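Local coordinates for protein flavin-dependent monooxygenase, oxygenase subunit HsaA (Mycobacterium tuberculosis, PDB 3AFF) that probably catalyses, as the oxygenase component with reduced flavin and oxygen, the ortho-hydroxylation of a phenolic secosteroid in mycobacterial cholesterol breakdown, at residues A66-A71 with V85-G90; A14-L19 with D45-F50; G144-S149 with Y176-V181. All coordinates share one frame; numbering follows the deposited sequence.

Contact 1: residues A66-A71 with V85-G90; sequences ALFFEA and VSSIVG
Phe68 reaches from one helix to the backbone of the next, its ring ending against Ser87 and Gly90 and so illustrating how an aromatic side chain can fill a fairly wide helix interface. The axes of 66-71 and 85-90 approach to 10.1 Å at 147°, a roughly antiparallel pair, and Phe69 and Ser87 have the nearest CA atoms. With CG anti to the backbone N (chi1 177°), Phe68 extends straight toward the partner helix. Its leading atom, CZ, lies 3.5 Å from Ser87 O, which sits at the ring edge near the ring plane; the oxygen thus meets the C-H rim. Phe68 CZ also lies 3.8 Å from Gly90 C, obliquely to the ring, and CE1 lies 4.0 Å from Gly90 CA, where a residue with no side chain leaves the helix backbone accessible. Ser86 O is likewise approached obliquely by Phe68 CZ, at 4.0 Å.

In Phe69, unlike Phe68, CG lies anti to the carbonyl carbon, beside the backbone N (chi1 -62°). Its CB does not face the partner, but the far end of the ring comes nearer: Ser87 OG lies at the edge of the Phe69 ring, near its plane, 4.5 Å from CE1. The same hydroxyl is 4.2 Å from Phe68 CE2, but its polar partner is Thr240 O on helix 233-259. Beyond the pair, Phe68 also meets the ring of Phe49. This is buried helix-helix packing in the all-helical N-terminal domain of the acyl-CoA dehydrogenase fold, with Ser87 about 6 Å, side chain to side chain, from Trp84, a probable FMN-binding residue.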
loop_
_atom_site.group_PDB
_atom_site.type_symbol
_atom_site.label_atom_id
_atom_site.label_comp_id
_atom_site.label_asym_id
_atom_site.label_seq_id
_atom_site.Cartn_x
_atom_site.Cartn_y
_atom_site.Cartn_z
ATOM N N ALA A 66 6.432 34.450 21.110
ATOM C CA ALA A 66 5.457 34.295 20.037
ATOM C C ALA A 66 4.872 35.617 19.553
ATOM O O ALA A 66 4.562 35.802 18.355
ATOM C CB ALA A 66 4.390 33.296 20.456
ATOM N N LEU A 67 4.752 36.595 20.466
ATOM C CA LEU A 67 4.308 37.907 20.053
ATOM C C LEU A 67 5.321 38.645 19.235
ATOM O O LEU A 67 4.955 39.413 18.325
ATOM C CB LEU A 67 3.965 38.773 21.269
ATOM C CG LEU A 67 2.758 38.233 22.034
ATOM C CD1 LEU A 67 2.532 39.128 23.227
ATOM C CD2 LEU A 67 1.469 38.151 21.129
ATOM N N PHE A 68 6.593 38.530 19.601
ATOM C CA PHE A 68 7.637 39.105 18.768
ATOM C C PHE A 68 7.602 38.539 17.346
ATOM O O PHE A 68 7.669 39.300 16.398
ATOM C CB PHE A 68 9.044 38.864 19.372
ATOM C CG PHE A 68 10.146 39.393 18.485
ATOM C CD1 PHE A 68 10.510 40.747 18.537
ATOM C CD2 PHE A 68 10.802 38.543 17.580
ATOM C CE1 PHE A 68 11.508 41.231 17.726
ATOM C CE2 PHE A 68 11.792 39.044 16.741
ATOM C CZ PHE A 68 12.145 40.368 16.833
ATOM N N PHE A 69 7.513 37.218 17.184
ATOM C CA PHE A 69 7.452 36.644 15.800
ATOM C C PHE A 69 6.210 37.026 14.976
ATOM O O PHE A 69 6.315 37.297 13.769
ATOM C CB PHE A 69 7.761 35.130 15.789
ATOM C CG PHE A 69 9.143 34.817 16.280
ATOM C CD1 PHE A 69 10.258 35.373 15.647
ATOM C CD2 PHE A 69 9.349 34.001 17.406
ATOM C CE1 PHE A 69 11.575 35.095 16.125
ATOM C CE2 PHE A 69 10.634 33.707 17.882
ATOM C CZ PHE A 69 11.765 34.251 17.261
ATOM N N GLU A 70 5.056 37.157 15.656
ATOM C CA GLU A 70 3.827 37.669 15.045
ATOM C C GLU A 70 3.970 39.072 14.471
ATOM O O GLU A 70 3.556 39.351 13.353
ATOM C CB GLU A 70 2.654 37.626 16.087
ATOM C CG GLU A 70 1.421 38.407 15.677
ATOM C CD GLU A 70 0.724 37.791 14.446
ATOM O OE1 GLU A 70 -0.033 38.557 13.739
ATOM O OE2 GLU A 70 0.989 36.564 14.177
ATOM N N ALA A 71 4.548 39.970 15.273
ATOM C CA ALA A 71 5.006 41.261 14.801
ATOM C C ALA A 71 5.823 41.242 13.513
ATOM O O ALA A 71 5.568 42.054 12.585
ATOM C CB ALA A 71 5.817 41.963 15.972
ATOM N N VAL A 85 14.575 42.482 8.206
ATOM C CA VAL A 85 15.482 43.292 9.040
ATOM C C VAL A 85 14.938 43.473 10.434
ATOM O O VAL A 85 15.697 43.372 11.437
ATOM C CB VAL A 85 15.765 44.706 8.420
ATOM C CG1 VAL A 85 16.671 45.507 9.360
ATOM C CG2 VAL A 85 16.506 44.564 7.097
ATOM N N SER A 86 13.631 43.699 10.543
ATOM C CA SER A 86 13.026 43.878 11.879
ATOM C C SER A 86 13.205 42.659 12.763
ATOM O O SER A 86 13.566 42.758 13.935
ATOM C CB SER A 86 11.526 44.295 11.809
ATOM O OG SER A 86 11.377 45.487 11.054
ATOM N N SER A 87 12.891 41.493 12.217
ATOM C CA SER A 87 13.082 40.286 12.962
ATOM C C SER A 87 14.547 40.134 13.470
ATOM O O SER A 87 14.758 39.838 14.624
ATOM C CB SER A 87 12.741 39.097 12.073
ATOM O OG SER A 87 12.614 37.902 12.829
ATOM N N ILE A 88 15.506 40.255 12.552
ATOM C CA ILE A 88 16.911 39.971 12.802
ATOM C C ILE A 88 17.493 41.027 13.781
ATOM O O ILE A 88 18.050 40.681 14.797
ATOM C CB ILE A 88 17.664 40.011 11.455
ATOM C CG1 ILE A 88 17.338 38.746 10.694
ATOM C CG2 ILE A 88 19.174 40.103 11.718
ATOM C CD1 ILE A 88 17.914 38.687 9.258
ATOM N N VAL A 89 17.327 42.301 13.475
ATOM C CA VAL A 89 17.770 43.369 14.383
ATOM C C VAL A 89 17.039 43.292 15.748
ATOM O O VAL A 89 17.693 43.416 16.771
ATOM C CB VAL A 89 17.803 44.765 13.664
ATOM C CG1 VAL A 89 18.404 45.937 14.594
ATOM C CG2 VAL A 89 18.642 44.630 12.406
ATOM N N GLY A 90 15.707 43.048 15.804
ATOM C CA GLY A 90 15.067 42.892 17.129
ATOM C C GLY A 90 15.469 41.730 18.014
ATOM O O GLY A 90 15.536 41.870 19.228
#

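Contact 2: residues A14-L19 with D45-F50; sequences AAIDNL and DDVGFF
Ala15 and Val47 bring the two backbones closest, their CA atoms 6.1 Å apart, where a turn of helix 9-33 passes the end of helix 38-47. Gly48 leaves the helical path there in a Schellman motif, marked by positive phi and two bonds back into the last turn. Gly48 N is bonded to Asp45 O at 3.0 Å; the chain then turns to present Phe49 to the same helix that Val47 faces.

The side-chain contact is apolar. Val47 is its centre: its CB rests 3.8 Å from Ala15 CB, a small methyl that allows the close approach, while CG2 is directed at Ile16 and Leu19. Ile16 crosses Val47 at about a right angle, with CG1 4.2 Å from Val47 CG2, and Leu19 CD1 touches that same methyl from one turn further along at 4.3 Å. Beyond CG1, the nearly extended chain of Ile16 (chi2 156°) carries CD1 to 3.7 Å from Phe49 CD1, where it meets the edge of the ring close to its plane. Phe49 has CG anti to the backbone N (chi1 170°), which carries its ring toward Ile16.

Helix 65-76 lies against this pair, Ala71 and Leu75 touching both Ile16 and Phe49, while Ser86 of helix 80-96 also packs on Phe49.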
loop_
_atom_site.group_PDB
_atom_site.type_symbol
_atom_site.label_atom_id
_atom_site.label_comp_id
_atom_site.label_asym_id
_atom_site.label_seq_id
_atom_site.Cartn_x
_atom_site.Cartn_y
_atom_site.Cartn_z
ATOM N N ALA A 14 -0.504 46.288 18.372
ATOM C CA ALA A 14 -1.560 47.216 17.919
ATOM C C ALA A 14 -1.040 48.393 17.091
ATOM O O ALA A 14 -1.580 48.682 16.035
ATOM C CB ALA A 14 -2.349 47.732 19.145
ATOM N N ALA A 15 0.039 49.028 17.576
ATOM C CA ALA A 15 0.705 50.140 16.912
ATOM C C ALA A 15 1.471 49.789 15.626
ATOM O O ALA A 15 1.593 50.603 14.721
ATOM C CB ALA A 15 1.624 50.850 17.913
ATOM N N ILE A 16 2.020 48.590 15.567
ATOM C CA ILE A 16 2.593 48.044 14.321
ATOM C C ILE A 16 1.507 47.918 13.230
ATOM O O ILE A 16 1.711 48.288 12.066
ATOM C CB ILE A 16 3.341 46.690 14.622
ATOM C CG1 ILE A 16 4.726 47.014 15.231
ATOM C CG2 ILE A 16 3.501 45.872 13.367
ATOM C CD1 ILE A 16 5.329 45.927 16.083
ATOM N N ASP A 17 0.337 47.444 13.626
ATOM C CA ASP A 17 -0.788 47.456 12.732
ATOM C C ASP A 17 -1.049 48.829 12.099
ATOM O O ASP A 17 -1.241 48.933 10.890
ATOM C CB ASP A 17 -2.004 46.979 13.487
ATOM C CG ASP A 17 -2.264 45.511 13.283
ATOM O OD1 ASP A 17 -1.409 44.793 12.664
ATOM O OD2 ASP A 17 -3.349 45.067 13.727
ATOM N N ASN A 18 -1.017 49.897 12.899
ATOM C CA ASN A 18 -1.181 51.229 12.339
ATOM C C ASN A 18 -0.096 51.636 11.356
ATOM O O ASN A 18 -0.335 52.489 10.478
ATOM C CB ASN A 18 -1.339 52.261 13.433
ATOM C CG ASN A 18 -2.691 52.176 14.083
ATOM O OD1 ASN A 18 -2.819 52.082 15.325
ATOM N ND2 ASN A 18 -3.724 52.155 13.247
ATOM N N LEU A 19 1.083 51.016 11.496
ATOM C CA LEU A 19 2.192 51.259 10.608
ATOM C C LEU A 19 2.091 50.551 9.236
ATOM O O LEU A 19 2.744 50.960 8.286
ATOM C CB LEU A 19 3.481 50.824 11.297
ATOM C CG LEU A 19 4.110 51.612 12.450
ATOM C CD1 LEU A 19 5.566 51.151 12.595
ATOM C CD2 LEU A 19 4.073 53.093 12.201
ATOM N N ASP A 45 11.122 52.141 15.967
ATOM C CA ASP A 45 11.688 52.465 17.253
ATOM C C ASP A 45 10.638 53.198 18.147
ATOM O O ASP A 45 10.407 52.822 19.299
ATOM C CB ASP A 45 12.986 53.270 17.101
ATOM C CG ASP A 45 13.672 53.509 18.466
ATOM O OD1 ASP A 45 14.085 52.525 19.142
ATOM O OD2 ASP A 45 13.706 54.674 18.894
ATOM N N ASP A 46 10.013 54.242 17.587
ATOM C CA ASP A 46 8.956 55.050 18.282
ATOM C C ASP A 46 7.796 54.233 18.859
ATOM O O ASP A 46 7.358 54.525 19.964
ATOM C CB ASP A 46 8.319 56.071 17.325
ATOM C CG ASP A 46 9.221 57.257 16.994
ATOM O OD1 ASP A 46 10.264 57.486 17.664
ATOM O OD2 ASP A 46 8.883 57.940 15.996
ATOM N N VAL A 47 7.265 53.255 18.123
ATOM C CA VAL A 47 6.132 52.435 18.651
ATOM C C VAL A 47 6.625 51.362 19.623
ATOM O O VAL A 47 5.827 50.640 20.256
ATOM C CB VAL A 47 5.290 51.739 17.534
ATOM C CG1 VAL A 47 4.737 52.786 16.547
ATOM C CG2 VAL A 47 6.124 50.589 16.814
ATOM N N GLY A 48 7.947 51.234 19.743
ATOM C CA GLY A 48 8.503 50.348 20.748
ATOM C C GLY A 48 8.875 48.948 20.249
ATOM O O GLY A 48 9.107 48.059 21.052
ATOM N N PHE A 49 8.952 48.761 18.935
ATOM C CA PHE A 49 9.222 47.410 18.354
ATOM C C PHE A 49 10.522 46.786 18.861
ATOM O O PHE A 49 10.550 45.615 19.259
ATOM C CB PHE A 49 9.217 47.424 16.818
ATOM C CG PHE A 49 9.732 46.138 16.219
ATOM C CD1 PHE A 49 8.880 45.027 16.097
ATOM C CD2 PHE A 49 11.114 45.989 15.883
ATOM C CE1 PHE A 49 9.376 43.793 15.561
ATOM C CE2 PHE A 49 11.587 44.757 15.397
ATOM C CZ PHE A 49 10.706 43.662 15.224
ATOM N N PHE A 50 11.613 47.571 18.853
ATOM C CA PHE A 50 12.932 47.048 19.304
ATOM C C PHE A 50 13.007 46.728 20.783
ATOM O O PHE A 50 13.850 45.898 21.216
ATOM C CB PHE A 50 14.078 47.961 18.880
ATOM C CG PHE A 50 14.161 48.134 17.412
ATOM C CD1 PHE A 50 14.583 47.068 16.588
ATOM C CD2 PHE A 50 13.749 49.300 16.836
ATOM C CE1 PHE A 50 14.651 47.210 15.183
ATOM C CE2 PHE A 50 13.806 49.460 15.448
ATOM C CZ PHE A 50 14.252 48.420 14.622
#

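Contact 3: residues G144-S149 with Y176-V181; sequences GCDHAS and YEIKDV
Ile178 drives its branch methyl CG2 and terminal methyl CD1 into the 3-10 turn at Cys145 and Asp146, the tight part of the contact. CD1 lies 3.5 Å from Cys145 O, and CG2 4.0 Å from Cys145 SG. With chi1 at 61°, Cys145 SG sits between the backbone N and the carbonyl carbon, which puts it beside Ile178. On the solvent side, partly exposed Asp146 closes the margin, OD2 reaching to 3.6 Å from Ile178 CG2 as the two side chains pass at a slant; this is a carboxylate oxygen lying beside a methyl, a packing contact.

The Tyr176 end is buried but loosely packed and water-mediated. The phenol oxygen OH comes no nearer than 4.0 Å to Ser149 C, and a water links it to Cys145 O, donating to that carbonyl at 2.8 Å and hydrogen-bonded to Tyr176 OH at 2.7 Å. Cys145 O thus faces a methyl, the water and Ala148 N, its backbone donor at 3.2 Å.

Asn193 of strand 193-198 touches Cys145, Asp146 and Ile178. In the beta domain of this acyl-CoA dehydrogenase-like fold, the contact packs loop 144-149, which follows the probable FMN-binding residues Trp141, Ser142 and Ser143, against edge strand 177-179.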
loop_
_atom_site.group_PDB
_atom_site.type_symbol
_atom_site.label_atom_id
_atom_site.label_comp_id
_atom_site.label_asym_id
_atom_site.label_seq_id
_atom_site.Cartn_x
_atom_site.Cartn_y
_atom_site.Cartn_z
ATOM N N GLY A 144 20.402 44.821 7.875
ATOM C CA GLY A 144 20.206 46.055 8.689
ATOM C C GLY A 144 21.444 46.646 9.401
ATOM O O GLY A 144 21.289 47.445 10.334
ATOM N N CYS A 145 22.638 46.273 8.955
ATOM C CA CYS A 145 23.880 46.740 9.589
ATOM C C CYS A 145 24.079 48.254 9.542
ATOM O O CYS A 145 24.718 48.795 10.409
ATOM C CB CYS A 145 25.120 46.016 9.058
ATOM S SG CYS A 145 25.445 46.215 7.274
ATOM N N ASP A 146 23.527 48.906 8.524
ATOM C CA ASP A 146 23.625 50.347 8.359
ATOM C C ASP A 146 22.812 51.048 9.444
ATOM O O ASP A 146 22.978 52.237 9.666
ATOM C CB ASP A 146 23.160 50.785 6.947
ATOM C CG ASP A 146 24.075 50.244 5.793
ATOM O OD1 ASP A 146 23.552 49.493 4.889
ATOM O OD2 ASP A 146 25.319 50.576 5.768
ATOM N N HIS A 147 21.968 50.305 10.157
ATOM C CA HIS A 147 21.122 50.872 11.221
ATOM C C HIS A 147 21.550 50.438 12.621
ATOM O O HIS A 147 20.791 50.572 13.608
ATOM C CB HIS A 147 19.654 50.541 10.979
ATOM C CG HIS A 147 19.089 51.177 9.744
ATOM N ND1 HIS A 147 18.726 52.509 9.692
ATOM C CD2 HIS A 147 18.823 50.664 8.511
ATOM C CE1 HIS A 147 18.278 52.790 8.481
ATOM N NE2 HIS A 147 18.316 51.689 7.750
ATOM N N ALA A 148 22.772 49.924 12.736
ATOM C CA ALA A 148 23.255 49.457 14.042
ATOM C C ALA A 148 24.541 50.176 14.445
ATOM O O ALA A 148 25.327 50.570 13.572
ATOM C CB ALA A 148 23.475 47.964 13.980
ATOM N N SER A 149 24.803 50.334 15.748
ATOM C CA SER A 149 26.106 50.896 16.057
ATOM C C SER A 149 27.101 49.910 16.755
ATOM O O SER A 149 28.180 50.279 17.215
ATOM C CB SER A 149 25.928 52.260 16.751
ATOM O OG SER A 149 25.064 52.111 17.846
ATOM N N TYR A 176 34.815 48.470 12.947
ATOM C CA TYR A 176 34.702 47.770 11.610
ATOM C C TYR A 176 34.243 48.741 10.520
ATOM O O TYR A 176 33.808 49.836 10.834
ATOM C CB TYR A 176 33.737 46.554 11.601
ATOM C CG TYR A 176 32.380 46.863 12.129
ATOM C CD1 TYR A 176 31.294 47.135 11.257
ATOM C CD2 TYR A 176 32.127 46.842 13.521
ATOM C CE1 TYR A 176 29.988 47.400 11.787
ATOM C CE2 TYR A 176 30.866 47.118 14.036
ATOM C CZ TYR A 176 29.808 47.407 13.172
ATOM O OH TYR A 176 28.556 47.708 13.695
ATOM N N GLU A 177 34.292 48.265 9.270
ATOM C CA GLU A 177 33.959 49.012 8.068
ATOM C C GLU A 177 32.780 48.232 7.444
ATOM O O GLU A 177 32.787 46.966 7.404
ATOM C CB GLU A 177 35.182 49.014 7.131
ATOM C CG GLU A 177 35.013 49.912 5.861
ATOM C CD GLU A 177 35.899 49.516 4.614
ATOM O OE1 GLU A 177 37.041 48.971 4.808
ATOM O OE2 GLU A 177 35.436 49.752 3.453
ATOM N N ILE A 178 31.757 48.960 7.020
ATOM C CA ILE A 178 30.684 48.351 6.233
ATOM C C ILE A 178 30.993 48.520 4.755
ATOM O O ILE A 178 31.057 49.652 4.277
ATOM C CB ILE A 178 29.334 48.976 6.567
ATOM C CG1 ILE A 178 29.035 48.702 8.074
ATOM C CG2 ILE A 178 28.257 48.440 5.566
ATOM C CD1 ILE A 178 27.696 49.298 8.546
ATOM N N LYS A 179 31.250 47.420 4.060
ATOM C CA LYS A 179 31.420 47.476 2.609
ATOM C C LYS A 179 30.051 47.304 1.973
ATOM O O LYS A 179 29.403 46.276 2.217
ATOM C CB LYS A 179 32.395 46.368 2.139
ATOM C CG LYS A 179 32.656 46.339 0.658
ATOM C CD LYS A 179 33.766 45.299 0.251
ATOM C CE LYS A 179 33.934 45.213 -1.307
ATOM N NZ LYS A 179 33.864 46.581 -2.040
ATOM N N ASP A 180 29.628 48.268 1.146
ATOM C CA ASP A 180 28.327 48.191 0.444
ATOM C C ASP A 180 28.377 47.324 -0.807
ATOM O O ASP A 180 28.879 47.747 -1.858
ATOM C CB ASP A 180 27.805 49.593 0.102
ATOM C CG ASP A 180 26.526 49.565 -0.737
ATOM O OD1 ASP A 180 26.016 48.453 -1.064
ATOM O OD2 ASP A 180 26.050 50.674 -1.087
ATOM N N VAL A 181 27.862 46.103 -0.692
ATOM C CA VAL A 181 27.959 45.085 -1.737
ATOM C C VAL A 181 26.563 44.480 -2.103
ATOM O O VAL A 181 26.504 43.523 -2.839
ATOM C CB VAL A 181 28.930 43.919 -1.336
ATOM C CG1 VAL A 181 30.311 44.432 -1.074
ATOM C CG2 VAL A 181 28.414 43.187 -0.098
HETATM O O HOH W 1 26.455 47.390 12.025
#

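Contacts 1 and 2 belong to the helical N-terminal domain and contact 3 to the beta domain, and their chemistry follows that division. Contact 1 is wholly buried near the centre of the chain and sets the Phe68 ring against helix backbone; contact 2, further out, is a mainly aliphatic seam. The two interlock, Ala71 CB lying 4.0 Å from Ile16 CD1 and Val89 CG1 4.0 Å from Phe50 CE1, so helix 65-76 serves both. Contact 3, partly buried, contains a water-mediated link, whereas contacts 1 and 2 meet by packing. Val85 of helix 80-96 meets Gly144 (CG1 to CA, 3.6 Å), joining contacts 1 and 3 across the domain boundary, whereas contacts 2 and 3 do not touch.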